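Long-range contacts in chorismate synthase (Aquifex aeolicus, PDB 1Q1L), which catalyses the elimination of phosphate from 5-enolpyruvylshikimate-3-phosphate to yield chorismate, using reduced FMN as cofactor: residues I163-V168 with V362-L367; G228-V233 with V318-M323; V285-G290 with S301-G306. All coordinates share one frame; numbering follows the deposited sequence.

Overall arrangement
Contacts 1 and 2, centres 8 Å apart, meet in one antiparallel sheet. Strand 162-170 packs on helix 356-379 in contact 1 and pairs with strand 229-236, which pairs with strand 317-323 in contact 2; V168 N probably hydrogen-bonds V230 O (2.8 Å). The centre of contact 3 is about 21 Å from that of contact 1 and 20 Å from that of contact 2, yet V318 N lies 3.0 Å from G305 O. Contact 2 ends near the predicted FMN site, the M323 side chain about 4 Å from that of A265. Contact 3 is far from such sites in its own chain, but V285 and L304 pack on P325 and K324 of the second subunit, predicted FMN-binding residues.

Contact 1 (I163-V168 with V362-L367); sequences IGSFVV and VGEAML
I163 lays its two branches against different residues of the helix: CG2 touches E364 CB at 3.8 Å, while CD1 reaches toward the next turn and meets L367 CG at 4.1 Å. The side chains of I163 and E364 run past each other in opposite directions, so the aliphatic base of the glutamate serves as an apolar surface. A branched isoleucine suits this place because it can cover both helix residues at once. L367 carries CG anti to its backbone N (chi1 180°), which sets that carbon beside I163.

At S165 the contact turns polar. The serine hydroxyl donates to E364 OE2, although the modelled length is improbably short and the place of OG is less certain, so the exact geometry is doubtful. The glutamate gets there with CG beside its own backbone N (chi1 -67°) and an extended chain beyond, which carries the carboxylate along the strand from I163 to S165. Between them G164 marks the nearest approach of the backbones, its CA 6.0 Å from E364 CA, and OE2 sits 3.8 Å from G164 C.

Basic residues gather round the same carboxylate. E364 OE1 forms salt bridges with K153 and R46, and R203 makes a weak, long ion pair with OE2; together they probably keep this buried glutamate ionised. Its side chain is about 9 Å from that of R47, a predicted NADP(+)-binding residue.

The strand and helix axes approach to 7.9 Å and run roughly antiparallel, at 151°. Helix 356-379 thus lies against one face of the sheet, where L367 also touches V233 of strand 229-236. Helix 142-157 flanks the contact, L156 touching I163, and M366 packs on W248 of the second subunit.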
# COMPACT_ATOMS: atom_id res chain seq x y z
N ILE A 163 -1.53 26.33 7.65
CA ILE A 163 -0.60 26.14 6.56
C ILE A 163 -0.64 27.39 5.70
O ILE A 163 -1.70 27.96 5.47
CB ILE A 163 -0.96 24.87 5.76
CG1 ILE A 163 -0.67 23.64 6.64
CG2 ILE A 163 -0.20 24.85 4.46
CD1 ILE A 163 -0.81 22.32 5.95
N GLY A 164 0.53 27.84 5.26
CA GLY A 164 0.59 29.02 4.44
C GLY A 164 1.87 29.00 3.63
O GLY A 164 2.66 28.07 3.77
N SER A 165 2.07 30.03 2.81
CA SER A 165 3.26 30.11 1.98
C SER A 165 3.42 31.50 1.37
O SER A 165 2.60 32.39 1.57
CB SER A 165 3.18 29.08 0.85
OG SER A 165 2.13 29.40 -0.05
N PHE A 166 4.50 31.66 0.62
CA PHE A 166 4.78 32.93 -0.04
C PHE A 166 5.98 32.76 -0.95
O PHE A 166 6.86 31.94 -0.68
CB PHE A 166 5.04 34.03 1.00
CG PHE A 166 5.99 33.64 2.08
CD1 PHE A 166 7.36 33.64 1.86
CD2 PHE A 166 5.51 33.22 3.32
CE1 PHE A 166 8.24 33.23 2.86
CE2 PHE A 166 6.38 32.80 4.32
CZ PHE A 166 7.75 32.81 4.09
N VAL A 167 6.02 33.53 -2.03
CA VAL A 167 7.11 33.46 -2.99
C VAL A 167 8.32 34.23 -2.47
O VAL A 167 8.17 35.31 -1.90
CB VAL A 167 6.67 34.04 -4.35
CG1 VAL A 167 7.83 33.99 -5.34
CG2 VAL A 167 5.48 33.26 -4.88
N VAL A 168 9.52 33.69 -2.68
CA VAL A 168 10.73 34.35 -2.22
C VAL A 168 11.65 34.76 -3.36
O VAL A 168 12.62 35.50 -3.16
CB VAL A 168 11.52 33.45 -1.24
CG1 VAL A 168 10.66 33.12 -0.04
CG2 VAL A 168 11.96 32.19 -1.95
N VAL A 362 -0.27 25.21 -4.55
CA VAL A 362 -0.35 23.76 -4.66
C VAL A 362 0.57 23.18 -3.58
O VAL A 362 0.31 22.12 -3.02
CB VAL A 362 0.13 23.29 -6.05
CG1 VAL A 362 0.13 21.76 -6.13
CG2 VAL A 362 -0.77 23.88 -7.14
N GLY A 363 1.65 23.91 -3.29
CA GLY A 363 2.57 23.46 -2.26
C GLY A 363 1.89 23.38 -0.91
O GLY A 363 2.16 22.47 -0.12
N GLU A 364 1.00 24.33 -0.64
CA GLU A 364 0.27 24.36 0.61
C GLU A 364 -0.64 23.14 0.67
O GLU A 364 -0.76 22.49 1.71
CB GLU A 364 -0.58 25.62 0.71
CG GLU A 364 0.18 26.93 0.82
CD GLU A 364 -0.75 28.13 0.77
OE1 GLU A 364 -1.96 27.95 1.01
OE2 GLU A 364 -0.26 29.25 0.49
N ALA A 365 -1.28 22.85 -0.45
CA ALA A 365 -2.19 21.70 -0.54
C ALA A 365 -1.45 20.39 -0.26
O ALA A 365 -1.94 19.55 0.49
CB ALA A 365 -2.82 21.66 -1.92
N MSE A 366 -0.28 20.22 -0.86
CA MSE A 366 0.51 19.00 -0.67
C MSE A 366 0.96 18.83 0.78
O MSE A 366 0.91 17.73 1.34
CB MSE A 366 1.72 18.99 -1.61
CG MSE A 366 1.35 18.95 -3.09
SE MSE A 366 0.02 17.59 -3.52
CE MSE A 366 1.01 16.03 -2.97
N LEU A 367 1.39 19.92 1.40
CA LEU A 367 1.82 19.89 2.78
C LEU A 367 0.65 19.55 3.71
O LEU A 367 0.82 18.84 4.69
CB LEU A 367 2.44 21.22 3.20
CG LEU A 367 2.90 21.24 4.66
CD1 LEU A 367 3.95 20.13 4.87
CD2 LEU A 367 3.50 22.60 5.02

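Contact 2 (G228-V233 with V318-M323); sequences GGVFEV and VVRVAM
The F231 ring takes V321 over one face, with V321 CB 3.8 Å from the ring centroid and 23° off its normal, a CH-pi contact displaced toward the rim; V233 CG2 lies at the ring's edge, in plane. The phenyl group gets there because F231 CG sits between the backbone N and carbonyl carbon (chi1 58°), which tips the ring across toward the neighbouring strand. On the opposite side of the sheet, the R320 guanidinium receives E232 OE2 at its edge. NE donates at 2.8 Å to that OE2, nearly straight, and NH2 adds a longer bond to it. Both donors come on the anti side, from opposite faces of the carboxylate, whose plane stands almost perpendicular (89°) to the guanidinium.

Between these two faces the strands pair antiparallel without a break. G229 with M323, F231 with V321 and V233 with V319 are hydrogen-bonded pairs; V230 with A322 and E232 with R320 are the non-hydrogen-bonded pairs between them. M323 N donates to G229 O at 2.8 Å, and V233 N to V319 O at 2.8 Å. G228 CA approaches M323 O to 3.3 Å; a side-chain carbon here would collide with that oxygen, so glycine suits the place.

The apolar face carrying F231, V321 and V233 is covered by helix 356-379 through A359, S360 and L367, as expected in a beta-alpha-beta sandwich. V230, R320 and A322 face the second subunit, whose F275 and A278 pack there.

E232 OE2 also pairs with K181, OE1 bonds Y183, and R320 NH1 reaches E270. Such mutual neutralisation probably keeps E232 and R320 charged in a largely buried place, so a charged cluster sits beside V230 and A322 on the subunit-facing side, while F231, V321 and V233 keep the other side apolar.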
# COMPACT_ATOMS: atom_id res chain seq x y z
N GLY A 228 11.30 30.93 -13.65
CA GLY A 228 11.07 29.92 -12.63
C GLY A 228 10.92 30.67 -11.32
O GLY A 228 10.78 31.90 -11.32
N GLY A 229 10.96 29.96 -10.20
CA GLY A 229 10.82 30.64 -8.93
C GLY A 229 10.98 29.73 -7.73
O GLY A 229 11.06 28.50 -7.85
N VAL A 230 11.03 30.34 -6.55
CA VAL A 230 11.18 29.60 -5.32
C VAL A 230 10.18 30.12 -4.30
O VAL A 230 9.96 31.33 -4.20
CB VAL A 230 12.60 29.77 -4.74
CG1 VAL A 230 12.69 29.07 -3.39
CG2 VAL A 230 13.63 29.20 -5.71
N PHE A 231 9.55 29.21 -3.57
CA PHE A 231 8.62 29.62 -2.54
C PHE A 231 8.84 28.79 -1.28
O PHE A 231 9.49 27.75 -1.32
CB PHE A 231 7.16 29.49 -3.00
CG PHE A 231 6.78 28.12 -3.44
CD1 PHE A 231 6.97 27.72 -4.76
CD2 PHE A 231 6.22 27.22 -2.54
CE1 PHE A 231 6.60 26.43 -5.17
CE2 PHE A 231 5.85 25.93 -2.95
CZ PHE A 231 6.04 25.55 -4.26
N GLU A 232 8.32 29.29 -0.17
CA GLU A 232 8.45 28.58 1.09
C GLU A 232 7.05 28.28 1.59
O GLU A 232 6.16 29.12 1.52
CB GLU A 232 9.24 29.43 2.10
CG GLU A 232 10.58 29.94 1.52
CD GLU A 232 11.43 30.71 2.51
OE1 GLU A 232 10.87 31.42 3.37
OE2 GLU A 232 12.68 30.62 2.41
N VAL A 233 6.86 27.06 2.07
CA VAL A 233 5.57 26.63 2.59
C VAL A 233 5.80 26.30 4.04
O VAL A 233 6.81 25.70 4.39
CB VAL A 233 5.06 25.36 1.87
CG1 VAL A 233 3.62 25.07 2.29
CG2 VAL A 233 5.16 25.53 0.38
N VAL A 318 8.92 24.03 7.90
CA VAL A 318 9.27 24.96 6.84
C VAL A 318 9.92 24.23 5.70
O VAL A 318 10.93 23.55 5.88
CB VAL A 318 10.21 26.06 7.36
CG1 VAL A 318 10.62 26.99 6.20
CG2 VAL A 318 9.54 26.84 8.46
N VAL A 319 9.34 24.39 4.52
CA VAL A 319 9.83 23.73 3.32
C VAL A 319 10.10 24.74 2.21
O VAL A 319 9.28 25.60 1.94
CB VAL A 319 8.77 22.72 2.81
CG1 VAL A 319 9.36 21.84 1.75
CG2 VAL A 319 8.25 21.90 3.98
N ARG A 320 11.26 24.60 1.57
CA ARG A 320 11.64 25.51 0.48
C ARG A 320 11.53 24.71 -0.82
O ARG A 320 12.05 23.60 -0.92
CB ARG A 320 13.07 26.01 0.70
CG ARG A 320 13.36 26.38 2.15
CD ARG A 320 14.61 27.25 2.28
NE ARG A 320 14.43 28.55 1.66
CZ ARG A 320 14.99 28.93 0.52
NH1 ARG A 320 15.80 28.11 -0.14
NH2 ARG A 320 14.74 30.13 0.02
N VAL A 321 10.85 25.28 -1.80
CA VAL A 321 10.59 24.58 -3.06
C VAL A 321 11.01 25.36 -4.30
O VAL A 321 10.67 26.54 -4.45
CB VAL A 321 9.08 24.25 -3.15
CG1 VAL A 321 8.81 23.34 -4.33
CG2 VAL A 321 8.62 23.61 -1.84
N ALA A 322 11.73 24.69 -5.19
CA ALA A 322 12.23 25.31 -6.41
C ALA A 322 11.48 24.84 -7.66
O ALA A 322 11.38 23.64 -7.93
CB ALA A 322 13.72 25.02 -6.56
N MSE A 323 10.96 25.80 -8.41
CA MSE A 323 10.22 25.50 -9.64
C MSE A 323 11.02 25.99 -10.85
O MSE A 323 11.38 27.16 -10.93
CB MSE A 323 8.86 26.20 -9.63
CG MSE A 323 8.01 25.85 -10.83
SE MSE A 323 6.51 27.02 -11.02
CE MSE A 323 7.39 28.35 -12.14

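Contact 3 (V285-G290 with S301-G306)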
# COMPACT_ATOMS: atom_id res chain seq x y z
N VAL A 285 24.06 25.69 12.96
CA VAL A 285 22.87 25.07 12.39
C VAL A 285 21.99 24.58 13.53
O VAL A 285 20.78 24.78 13.52
CB VAL A 285 23.23 23.88 11.47
CG1 VAL A 285 21.96 23.16 11.03
CG2 VAL A 285 24.00 24.37 10.26
N HIS A 286 22.63 23.94 14.50
CA HIS A 286 21.95 23.38 15.67
C HIS A 286 20.91 24.30 16.29
O HIS A 286 21.20 25.46 16.59
CB HIS A 286 22.99 23.01 16.74
CG HIS A 286 22.38 22.53 18.02
ND1 HIS A 286 21.66 21.35 18.11
CD2 HIS A 286 22.38 23.07 19.26
CE1 HIS A 286 21.24 21.20 19.36
NE2 HIS A 286 21.66 22.22 20.07
N ASP A 287 19.70 23.79 16.47
CA ASP A 287 18.64 24.58 17.08
C ASP A 287 18.66 24.27 18.58
O ASP A 287 18.29 23.18 19.01
CB ASP A 287 17.28 24.21 16.48
CG ASP A 287 17.20 24.51 14.99
OD1 ASP A 287 17.53 25.65 14.59
OD2 ASP A 287 16.78 23.61 14.23
N GLU A 288 19.10 25.25 19.37
CA GLU A 288 19.19 25.10 20.82
C GLU A 288 17.87 24.69 21.47
O GLU A 288 16.82 25.29 21.22
CB GLU A 288 19.69 26.40 21.45
CG GLU A 288 19.83 26.33 22.97
CD GLU A 288 20.36 27.62 23.58
OE1 GLU A 288 20.52 27.66 24.82
OE2 GLU A 288 20.61 28.58 22.84
N ILE A 289 17.94 23.67 22.32
CA ILE A 289 16.77 23.18 23.03
C ILE A 289 16.45 24.00 24.27
O ILE A 289 17.33 24.26 25.11
CB ILE A 289 16.94 21.71 23.44
CG1 ILE A 289 17.09 20.84 22.20
CG2 ILE A 289 15.73 21.26 24.27
CD1 ILE A 289 17.22 19.36 22.48
N GLY A 290 15.19 24.40 24.38
CA GLY A 290 14.73 25.17 25.52
C GLY A 290 13.61 24.41 26.19
O GLY A 290 13.15 23.39 25.67
N SER A 301 15.75 28.35 17.69
CA SER A 301 15.88 28.71 16.29
C SER A 301 15.27 27.54 15.52
O SER A 301 14.94 26.51 16.12
CB SER A 301 17.35 28.90 15.89
OG SER A 301 18.11 27.75 16.18
N ASN A 302 15.10 27.68 14.20
CA ASN A 302 14.48 26.61 13.43
C ASN A 302 15.13 26.37 12.07
O ASN A 302 14.45 26.40 11.04
CB ASN A 302 12.99 26.91 13.28
CG ASN A 302 12.19 25.71 12.79
OD1 ASN A 302 12.56 24.56 13.04
ND2 ASN A 302 11.09 25.97 12.10
N ASN A 303 16.43 26.13 12.08
CA ASN A 303 17.17 25.87 10.86
C ASN A 303 16.83 24.49 10.32
O ASN A 303 17.07 24.20 9.15
CB ASN A 303 18.67 25.96 11.11
CG ASN A 303 19.09 27.32 11.59
OD1 ASN A 303 18.82 28.33 10.94
ND2 ASN A 303 19.75 27.37 12.74
N LEU A 304 16.27 23.64 11.18
CA LEU A 304 15.89 22.28 10.79
C LEU A 304 14.54 22.23 10.08
O LEU A 304 14.16 21.20 9.52
CB LEU A 304 15.84 21.38 12.02
CG LEU A 304 17.17 21.10 12.71
CD1 LEU A 304 16.94 20.27 13.96
CD2 LEU A 304 18.09 20.37 11.74
N GLY A 305 13.80 23.33 10.11
CA GLY A 305 12.51 23.37 9.44
C GLY A 305 11.43 22.54 10.12
O GLY A 305 10.57 21.98 9.44
N GLY A 306 11.49 22.44 11.44
CA GLY A 306 10.48 21.70 12.18
C GLY A 306 10.56 20.19 12.25
O GLY A 306 9.65 19.56 12.79
O HOH W 1 19.59 27.86 18.47
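D287 and S301 stand opposite each other, CA to CA 5.0 Å, just outside the paired strands 289-292 and 296-299, and beyond S301 the chain folds into a type I beta turn from N302 to G305. The D287 carboxylate holds this turn. Its OD1 accepts from S301 OG at 2.7 Å through the anti lone pair and from N303 N at 2.8 Å on the syn side, while OD2 takes L304 N at 3.1 Å with its syn lone pair. An aspartate is short enough for both oxygens to fit these successive backbone N-H groups, and CG beside the D287 backbone N (chi1 -62°) aims them there. L304 CG presses on OD2 at 3.0 Å, a tight approach.

N303 adds a second tie: ND2 donates at 2.9 Å to V285 O from 37° above the carbonyl plane. The serine hydroxyl also accepts from a water that in turn accepts from E288 N. Within the turn segment N302 OD1 receives G306 N, and N302 ND2 bonds P316 O and F184 O.

Across the subunit interface, L304 O accepts from K267 of the second subunit. Three neutral donors, the S301 hydroxyl just before the turn and the N303 and L304 N-H groups within it, share one buried carboxylate; they probably stabilise its negative charge, and bonds to both oxygens fix its rotation, tying the turn to the foot of the hairpin.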